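Local coordinates for StiE protein (Stigmatella aurantiaca, PDB 6ECX) that probably transfers a methyl group from S-adenosylmethionine to an oxygen of a polyketide intermediate, as the O-methyltransferase domain of a modular polyketide synthase, at residues A[75-79]-A[315-319]; A[80-84]-A[188-192]. All coordinates share one frame; numbering follows the deposited sequence.

Interaction 1. Residues A[75-79]-A[315-319]; sequences ELRRV and YAEFA. With SAM (S-adenosylmethionine), chain B.
E75, R78 and V79, on one side of helix 64-80, meet Y315 and F318 of the C-terminal tail. This helix leads into the first strand of the Rossmann-like, class I methyltransferase fold, and the tail follows the short edge strand 313-314.

The polar part centres on the E75 carboxylate. Y315 OH donates a hydrogen bond to E75 OE2; the modelled separation of 2.4 Å is very short, and its exact length is doubtful. OE2 lies in the plane of the tyrosine ring, at its edge, while the carboxylate stands nearly perpendicular to the ring (89°). R78, one helical turn on from E75, grips the same carboxylate side-on in a salt bridge: R78 NE reaches E75 OE1 at 2.8 Å, and R78 NH2 reaches E75 OE2 at 3.0 Å on the syn lone pair. OE2 thus takes donors from both Y315 and R78, and it is the two-nitrogen grip of R78 that fixes the rotation of the carboxylate.

The apolar part is carried by V79. Its CG2, anti to the carbonyl carbon, touches Y315 CE1 at 3.8 Å and F318 CE2 at 3.9 Å, while CG1 sits over one face of the phenylalanine, offset toward its rim.

R77 turns elsewhere, to the cofactor: R77 NH2 lies 2.9 Å from SAM O. The same guanidinium is salt-bridged to D102 and makes a cation-pi contact with F37.

One water links the helix to the chain end, accepting from R78 NH1 at 2.9 Å and donating to A319 O at 2.8 Å.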
ATOM      1  N   GLU A  75       4.569  11.496   3.172  1.00 55.34           N
ATOM      2  CA  GLU A  75       5.863  10.956   3.578  1.00 51.16           C
ATOM      3  C   GLU A  75       5.944   9.447   3.343  1.00 57.70           C
ATOM      4  O   GLU A  75       6.987   8.931   2.923  1.00 46.46           O
ATOM      5  CB  GLU A  75       6.114  11.293   5.047  1.00 49.99           C
ATOM      6  CG  GLU A  75       7.328  10.607   5.662  1.00 48.89           C
ATOM      7  CD  GLU A  75       8.659  11.092   5.103  1.00 54.25           C
ATOM      8  OE1 GLU A  75       8.671  12.029   4.272  1.00 53.48           O
ATOM      9  OE2 GLU A  75       9.699  10.524   5.512  1.00 56.33           O
ATOM     10  N   LEU A  76       4.859   8.717   3.622  1.00 53.04           N
ATOM     11  CA  LEU A  76       4.825   7.299   3.277  1.00 48.97           C
ATOM     12  C   LEU A  76       5.091   7.103   1.787  1.00 49.58           C
ATOM     13  O   LEU A  76       5.902   6.254   1.388  1.00 49.16           O
ATOM     14  CB  LEU A  76       3.472   6.701   3.667  1.00 51.65           C
ATOM     15  CG  LEU A  76       3.282   5.225   3.325  1.00 48.69           C
ATOM     16  CD1 LEU A  76       3.876   4.354   4.419  1.00 50.63           C
ATOM     17  CD2 LEU A  76       1.807   4.939   3.176  1.00 59.97           C
ATOM     18  N   ARG A  77       4.442   7.924   0.953  1.00 40.39           N
ATOM     19  CA  ARG A  77       4.640   7.854  -0.491  1.00 44.07           C
ATOM     20  C   ARG A  77       6.077   8.204  -0.889  1.00 47.31           C
ATOM     21  O   ARG A  77       6.641   7.583  -1.799  1.00 46.66           O
ATOM     22  CB  ARG A  77       3.674   8.805  -1.191  1.00 48.69           C
ATOM     23  CG  ARG A  77       2.472   8.140  -1.826  1.00 68.47           C
ATOM     24  CD  ARG A  77       1.442   7.801  -0.793  1.00 79.41           C
ATOM     25  NE  ARG A  77       0.316   7.057  -1.356  1.00 80.79           N
ATOM     26  CZ  ARG A  77      -0.700   6.612  -0.628  1.00 73.83           C
ATOM     27  NH1 ARG A  77      -0.714   6.844   0.678  1.00 75.15           N
ATOM     28  NH2 ARG A  77      -1.689   5.938  -1.196  1.00 68.52           N
ATOM     29  N   ARG A  78       6.659   9.234  -0.262  1.00 50.41           N
ATOM     30  CA  ARG A  78       8.032   9.623  -0.575  1.00 52.61           C
ATOM     31  C   ARG A  78       8.974   8.439  -0.399  1.00 46.59           C
ATOM     32  O   ARG A  78       9.797   8.154  -1.273  1.00 43.58           O
ATOM     33  CB  ARG A  78       8.472  10.807   0.298  1.00 50.41           C
ATOM     34  CG  ARG A  78       9.814  11.436  -0.120  1.00 49.77           C
ATOM     35  CD  ARG A  78      10.225  12.573   0.824  1.00 47.45           C
ATOM     36  NE  ARG A  78      10.546  12.064   2.157  1.00 49.42           N
ATOM     37  CZ  ARG A  78      11.774  11.751   2.561  1.00 53.47           C
ATOM     38  NH1 ARG A  78      12.803  11.907   1.738  1.00 52.46           N
ATOM     39  NH2 ARG A  78      11.970  11.275   3.783  1.00 54.08           N
ATOM     40  N   VAL A  79       8.804   7.683   0.688  1.00 48.89           N
ATOM     41  CA  VAL A  79       9.671   6.532   0.934  1.00 51.24           C
ATOM     42  C   VAL A  79       9.357   5.390  -0.034  1.00 51.31           C
ATOM     43  O   VAL A  79      10.272   4.736  -0.557  1.00 46.25           O
ATOM     44  CB  VAL A  79       9.564   6.081   2.397  1.00 45.68           C
ATOM     45  CG1 VAL A  79      10.504   4.904   2.656  1.00 42.18           C
ATOM     46  CG2 VAL A  79       9.879   7.246   3.333  1.00 46.41           C
ATOM     47  N   TYR A 315      13.071   2.687   9.098  1.00 49.58           N
ATOM     48  CA  TYR A 315      12.875   4.084   8.713  1.00 53.78           C
ATOM     49  C   TYR A 315      13.783   5.037   9.486  1.00 52.34           C
ATOM     50  O   TYR A 315      14.265   6.029   8.929  1.00 60.53           O
ATOM     51  CB  TYR A 315      11.423   4.494   8.942  1.00 48.23           C
ATOM     52  CG  TYR A 315      11.173   5.949   8.631  1.00 46.72           C
ATOM     53  CD1 TYR A 315      10.837   6.344   7.343  1.00 45.58           C
ATOM     54  CD2 TYR A 315      11.276   6.932   9.621  1.00 54.83           C
ATOM     55  CE1 TYR A 315      10.599   7.667   7.039  1.00 50.64           C
ATOM     56  CE2 TYR A 315      11.044   8.268   9.324  1.00 53.23           C
ATOM     57  CZ  TYR A 315      10.705   8.624   8.024  1.00 51.12           C
ATOM     58  OH  TYR A 315      10.463   9.931   7.695  1.00 52.88           O
ATOM     59  N   ALA A 316      13.985   4.783  10.782  1.00 54.48           N
ATOM     60  CA  ALA A 316      14.839   5.661  11.576  1.00 65.69           C
ATOM     61  C   ALA A 316      16.276   5.672  11.070  1.00 69.58           C
ATOM     62  O   ALA A 316      17.023   6.606  11.378  1.00 75.52           O
ATOM     63  CB  ALA A 316      14.800   5.260  13.057  1.00 64.47           C
ATOM     64  N   GLU A 317      16.676   4.672  10.289  1.00 61.01           N
ATOM     65  CA  GLU A 317      18.013   4.636   9.712  1.00 67.10           C
ATOM     66  C   GLU A 317      18.020   5.050   8.248  1.00 67.46           C
ATOM     67  O   GLU A 317      19.038   4.889   7.568  1.00 77.77           O
ATOM     68  CB  GLU A 317      18.619   3.238   9.879  1.00 72.38           C
ATOM     69  CG  GLU A 317      18.956   2.888  11.330  1.00 77.97           C
ATOM     70  CD  GLU A 317      19.458   1.460  11.501  1.00 87.98           C
ATOM     71  OE1 GLU A 317      19.654   0.761  10.480  1.00 90.19           O
ATOM     72  OE2 GLU A 317      19.645   1.037  12.664  1.00 94.75           O
ATOM     73  N   PHE A 318      16.913   5.585   7.756  1.00 64.04           N
ATOM     74  CA  PHE A 318      16.741   5.892   6.345  1.00 56.86           C
ATOM     75  C   PHE A 318      16.993   7.369   6.078  1.00 62.48           C
ATOM     76  O   PHE A 318      16.573   8.236   6.854  1.00 69.73           O
ATOM     77  CB  PHE A 318      15.333   5.519   5.906  1.00 52.69           C
ATOM     78  CG  PHE A 318      14.975   6.014   4.540  1.00 54.82           C
ATOM     79  CD1 PHE A 318      15.455   5.371   3.409  1.00 54.18           C
ATOM     80  CD2 PHE A 318      14.134   7.109   4.388  1.00 59.20           C
ATOM     81  CE1 PHE A 318      15.117   5.817   2.148  1.00 53.02           C
ATOM     82  CE2 PHE A 318      13.782   7.559   3.130  1.00 56.84           C
ATOM     83  CZ  PHE A 318      14.272   6.910   2.007  1.00 52.87           C
ATOM     84  N   ALA A 319      17.667   7.644   4.965  1.00 59.42           N
ATOM     85  CA  ALA A 319      17.924   9.005   4.518  1.00 56.76           C
ATOM     86  C   ALA A 319      18.017   9.033   2.994  1.00 59.77           C
ATOM     87  O   ALA A 319      17.678  10.031   2.361  1.00 64.77           O
ATOM     88  CB  ALA A 319      19.204   9.563   5.167  1.00 57.05           C
ATOM     89  OXT ALA A 319      18.382   8.046   2.345  1.00 56.24           O
TER
HETATM   90  N   SAM B1301      -3.972   1.809  -3.096  1.00 59.92           N
HETATM   91  CA  SAM B1301      -5.042   2.709  -2.684  1.00 68.71           C
HETATM   92  C   SAM B1301      -4.529   3.740  -1.688  1.00 81.70           C
HETATM   93  O   SAM B1301      -3.430   3.574  -1.168  1.00 85.24           O
HETATM   94  OXT SAM B1301      -5.177   4.748  -1.385  1.00 81.46           O
HETATM   95  CB  SAM B1301      -6.188   1.915  -2.081  1.00 64.93           C
HETATM   96  CG  SAM B1301      -5.776   0.929  -0.996  1.00 64.36           C
HETATM   97  SD  SAM B1301      -7.246   0.204  -0.221  1.00 60.79           S
HETATM   98  CE  SAM B1301      -6.635  -0.093   1.459  1.00 61.22           C
HETATM   99  C5' SAM B1301      -7.350  -1.423  -1.009  1.00 41.71           C
HETATM  100  C4' SAM B1301      -7.775  -1.342  -2.477  1.00 51.82           C
HETATM  101  O4' SAM B1301      -7.572  -2.566  -3.167  1.00 50.78           O
HETATM  102  C3' SAM B1301      -9.240  -0.986  -2.711  1.00 63.24           C
HETATM  103  O3' SAM B1301      -9.241   0.004  -3.724  1.00 57.42           O
HETATM  104  C2' SAM B1301      -9.868  -2.257  -3.268  1.00 60.11           C
HETATM  105  O2' SAM B1301     -10.933  -2.036  -4.171  1.00 55.81           O
HETATM  106  C1' SAM B1301      -8.677  -2.857  -4.002  1.00 53.35           C
HETATM  107  N9  SAM B1301      -8.738  -4.310  -4.258  1.00 52.12           N
HETATM  108  C8  SAM B1301      -8.894  -5.298  -3.316  1.00 52.72           C
HETATM  109  N7  SAM B1301      -8.859  -6.501  -3.946  1.00 48.68           N
HETATM  110  C5  SAM B1301      -8.692  -6.301  -5.273  1.00 44.03           C
HETATM  111  C6  SAM B1301      -8.591  -7.160  -6.351  1.00 45.29           C
HETATM  112  N6  SAM B1301      -8.664  -8.480  -6.185  1.00 54.74           N
HETATM  113  N1  SAM B1301      -8.411  -6.650  -7.627  1.00 56.71           N
HETATM  114  C2  SAM B1301      -8.321  -5.292  -7.826  1.00 46.87           C
HETATM  115  N3  SAM B1301      -8.420  -4.445  -6.742  1.00 48.39           N
HETATM  116  C4  SAM B1301      -8.608  -4.928  -5.486  1.00 50.01           C
HETATM  117  O   HOH W   1      15.312  11.293   3.162  1.00 50.02           O

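Interaction 2. Residues A[80-84]-A[188-192]; sequences LFRAV and LLIMA
V84 N donates to F81 O at 3.1 Å, closing the type I beta turn that follows helix 64-80. The turn brings both of its end residues against strand 187-196, and I190 touches both. Its CD1 sits 3.5 Å from the centroid of the F81 ring, only 11° off the normal, a CH-pi contact over the middle of the face. CG1 of I190 lies between its own backbone N and carbonyl carbon (chi1 56°), and with chi2 extended CD1 is carried out to the ring. The second branch, I190 CG2, packs 4.1 Å from V84 CG2 and 3.6 Å from L80 O.

This strand is an interior one of the Rossmann-like sheet, with backbone hydrogen bonds from I190 to V160 and G162 of strand 157-163 on one edge and from L189 to V290 of strand 283-292 on the other. The end of the helix and its turn lie over one face.

V84 CG2 also meets L188 CD1 at 4.0 Å, the two side chains running past each other in opposite directions. At the other end L80 CD2 lies 4.0 Å from A192 CB and 3.5 Å from M191 O.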
ATOM      1  N   LEU A  80       8.065   5.131  -0.287  1.00 43.63           N
ATOM      2  CA  LEU A  80       7.669   4.108  -1.258  1.00 40.83           C
ATOM      3  C   LEU A  80       8.310   4.317  -2.624  1.00 39.49           C
ATOM      4  O   LEU A  80       8.668   3.349  -3.303  1.00 45.88           O
ATOM      5  CB  LEU A  80       6.148   4.090  -1.412  1.00 49.13           C
ATOM      6  CG  LEU A  80       5.391   3.246  -0.392  1.00 44.76           C
ATOM      7  CD1 LEU A  80       3.930   3.708  -0.276  1.00 49.35           C
ATOM      8  CD2 LEU A  80       5.467   1.796  -0.853  1.00 43.80           C
ATOM      9  N   PHE A  81       8.409   5.564  -3.071  1.00 38.60           N
ATOM     10  CA  PHE A  81       8.923   5.879  -4.400  1.00 38.07           C
ATOM     11  C   PHE A  81      10.407   6.224  -4.385  1.00 41.18           C
ATOM     12  O   PHE A  81      10.905   6.765  -5.367  1.00 40.18           O
ATOM     13  CB  PHE A  81       8.146   7.053  -5.004  1.00 38.89           C
ATOM     14  CG  PHE A  81       6.808   6.682  -5.576  1.00 44.85           C
ATOM     15  CD1 PHE A  81       6.678   6.362  -6.921  1.00 46.98           C
ATOM     16  CD2 PHE A  81       5.673   6.696  -4.777  1.00 43.34           C
ATOM     17  CE1 PHE A  81       5.434   6.043  -7.453  1.00 49.42           C
ATOM     18  CE2 PHE A  81       4.431   6.386  -5.297  1.00 45.73           C
ATOM     19  CZ  PHE A  81       4.301   6.056  -6.629  1.00 47.04           C
ATOM     20  N   ARG A  82      11.113   5.943  -3.279  1.00 38.09           N
ATOM     21  CA  ARG A  82      12.472   6.440  -3.077  1.00 37.00           C
ATOM     22  C   ARG A  82      13.406   6.133  -4.244  1.00 41.89           C
ATOM     23  O   ARG A  82      14.327   6.911  -4.526  1.00 41.86           O
ATOM     24  CB  ARG A  82      13.055   5.842  -1.787  1.00 41.92           C
ATOM     25  CG  ARG A  82      13.160   4.300  -1.819  1.00 39.97           C
ATOM     26  CD  ARG A  82      13.355   3.761  -0.392  1.00 40.34           C
ATOM     27  NE  ARG A  82      13.382   2.296  -0.364  1.00 41.73           N
ATOM     28  CZ  ARG A  82      12.294   1.525  -0.343  1.00 42.57           C
ATOM     29  NH1 ARG A  82      11.076   2.069  -0.341  1.00 39.29           N
ATOM     30  NH2 ARG A  82      12.418   0.204  -0.316  1.00 38.16           N
ATOM     31  N   ALA A  83      13.228   5.001  -4.898  1.00 38.14           N
ATOM     32  CA  ALA A  83      14.193   4.560  -5.892  1.00 40.21           C
ATOM     33  C   ALA A  83      13.710   4.765  -7.317  1.00 42.74           C
ATOM     34  O   ALA A  83      14.477   4.506  -8.249  1.00 46.93           O
ATOM     35  CB  ALA A  83      14.536   3.080  -5.679  1.00 37.50           C
ATOM     36  N   VAL A  84      12.478   5.258  -7.514  1.00 36.18           N
ATOM     37  CA  VAL A  84      11.871   5.332  -8.846  1.00 33.62           C
ATOM     38  C   VAL A  84      12.226   6.660  -9.502  1.00 40.56           C
ATOM     39  O   VAL A  84      12.090   7.729  -8.896  1.00 42.67           O
ATOM     40  CB  VAL A  84      10.346   5.162  -8.768  1.00 36.67           C
ATOM     41  CG1 VAL A  84       9.726   5.279 -10.152  1.00 40.64           C
ATOM     42  CG2 VAL A  84       9.965   3.842  -8.088  1.00 36.95           C
ATOM     43  N   LEU A 188       9.668  -2.145 -12.501  1.00 30.94           N
ATOM     44  CA  LEU A 188       9.649  -1.992 -11.047  1.00 32.51           C
ATOM     45  C   LEU A 188       8.262  -2.274 -10.468  1.00 34.78           C
ATOM     46  O   LEU A 188       7.234  -1.978 -11.085  1.00 33.55           O
ATOM     47  CB  LEU A 188      10.085  -0.573 -10.637  1.00 33.97           C
ATOM     48  CG  LEU A 188      11.431  -0.075 -11.183  1.00 35.49           C
ATOM     49  CD1 LEU A 188      11.681   1.378 -10.782  1.00 32.76           C
ATOM     50  CD2 LEU A 188      12.561  -0.977 -10.703  1.00 35.46           C
ATOM     51  N   LEU A 189       8.247  -2.839  -9.267  1.00 34.35           N
ATOM     52  CA  LEU A 189       7.034  -3.066  -8.473  1.00 34.67           C
ATOM     53  C   LEU A 189       7.285  -2.433  -7.118  1.00 37.16           C
ATOM     54  O   LEU A 189       8.293  -2.747  -6.478  1.00 35.17           O
ATOM     55  CB  LEU A 189       6.775  -4.566  -8.309  1.00 32.82           C
ATOM     56  CG  LEU A 189       5.727  -5.031  -7.286  1.00 35.45           C
ATOM     57  CD1 LEU A 189       4.328  -4.549  -7.706  1.00 30.19           C
ATOM     58  CD2 LEU A 189       5.794  -6.541  -7.151  1.00 33.59           C
ATOM     59  N   ILE A 190       6.434  -1.497  -6.695  1.00 32.15           N
ATOM     60  CA  ILE A 190       6.551  -0.960  -5.347  1.00 32.78           C
ATOM     61  C   ILE A 190       5.266  -1.307  -4.597  1.00 34.17           C
ATOM     62  O   ILE A 190       4.164  -1.195  -5.143  1.00 35.85           O
ATOM     63  CB  ILE A 190       6.872   0.549  -5.315  1.00 39.36           C
ATOM     64  CG1 ILE A 190       5.868   1.374  -6.084  1.00 40.30           C
ATOM     65  CG2 ILE A 190       8.340   0.829  -5.866  1.00 43.00           C
ATOM     66  CD1 ILE A 190       6.197   2.892  -6.008  1.00 42.46           C
ATOM     67  N   MET A 191       5.422  -1.794  -3.371  1.00 35.19           N
ATOM     68  CA  MET A 191       4.283  -2.256  -2.604  1.00 39.88           C
ATOM     69  C   MET A 191       4.434  -1.805  -1.169  1.00 40.47           C
ATOM     70  O   MET A 191       5.548  -1.696  -0.653  1.00 39.81           O
ATOM     71  CB  MET A 191       4.155  -3.776  -2.628  1.00 38.65           C
ATOM     72  CG  MET A 191       3.593  -4.331  -3.901  1.00 40.43           C
ATOM     73  SD  MET A 191       3.641  -6.119  -3.810  1.00 54.83           S
ATOM     74  CE  MET A 191       3.377  -6.402  -2.067  1.00 60.37           C
ATOM     75  N   ALA A 192       3.299  -1.502  -0.548  1.00 40.00           N
ATOM     76  CA  ALA A 192       3.203  -1.391   0.895  1.00 40.35           C
ATOM     77  C   ALA A 192       2.336  -2.549   1.364  1.00 39.28           C
ATOM     78  O   ALA A 192       1.226  -2.737   0.849  1.00 42.12           O
ATOM     79  CB  ALA A 192       2.602  -0.042   1.309  1.00 41.49           C
TER

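In the fold
From the N terminus, the chain reaches helix 64-80, whose last turns supply 75-79 and whose end runs straight into 80-84. The first excursion passes through strands 91-94, 114-119, 141-145 and 157-163 before strand 187-196 returns to 80-84, where interaction 2 closes it. The chain then builds strands 226-233 and 283-292 and the edge strand 313-314, and interaction 1 closes the longer loop at the C terminus. Interaction 2 is thus nested inside interaction 1. The two touch where F318 CE1 packs 3.7 Å from R82 CD. Together they tie one helix end to an interior strand of the sheet and to the terminal tail.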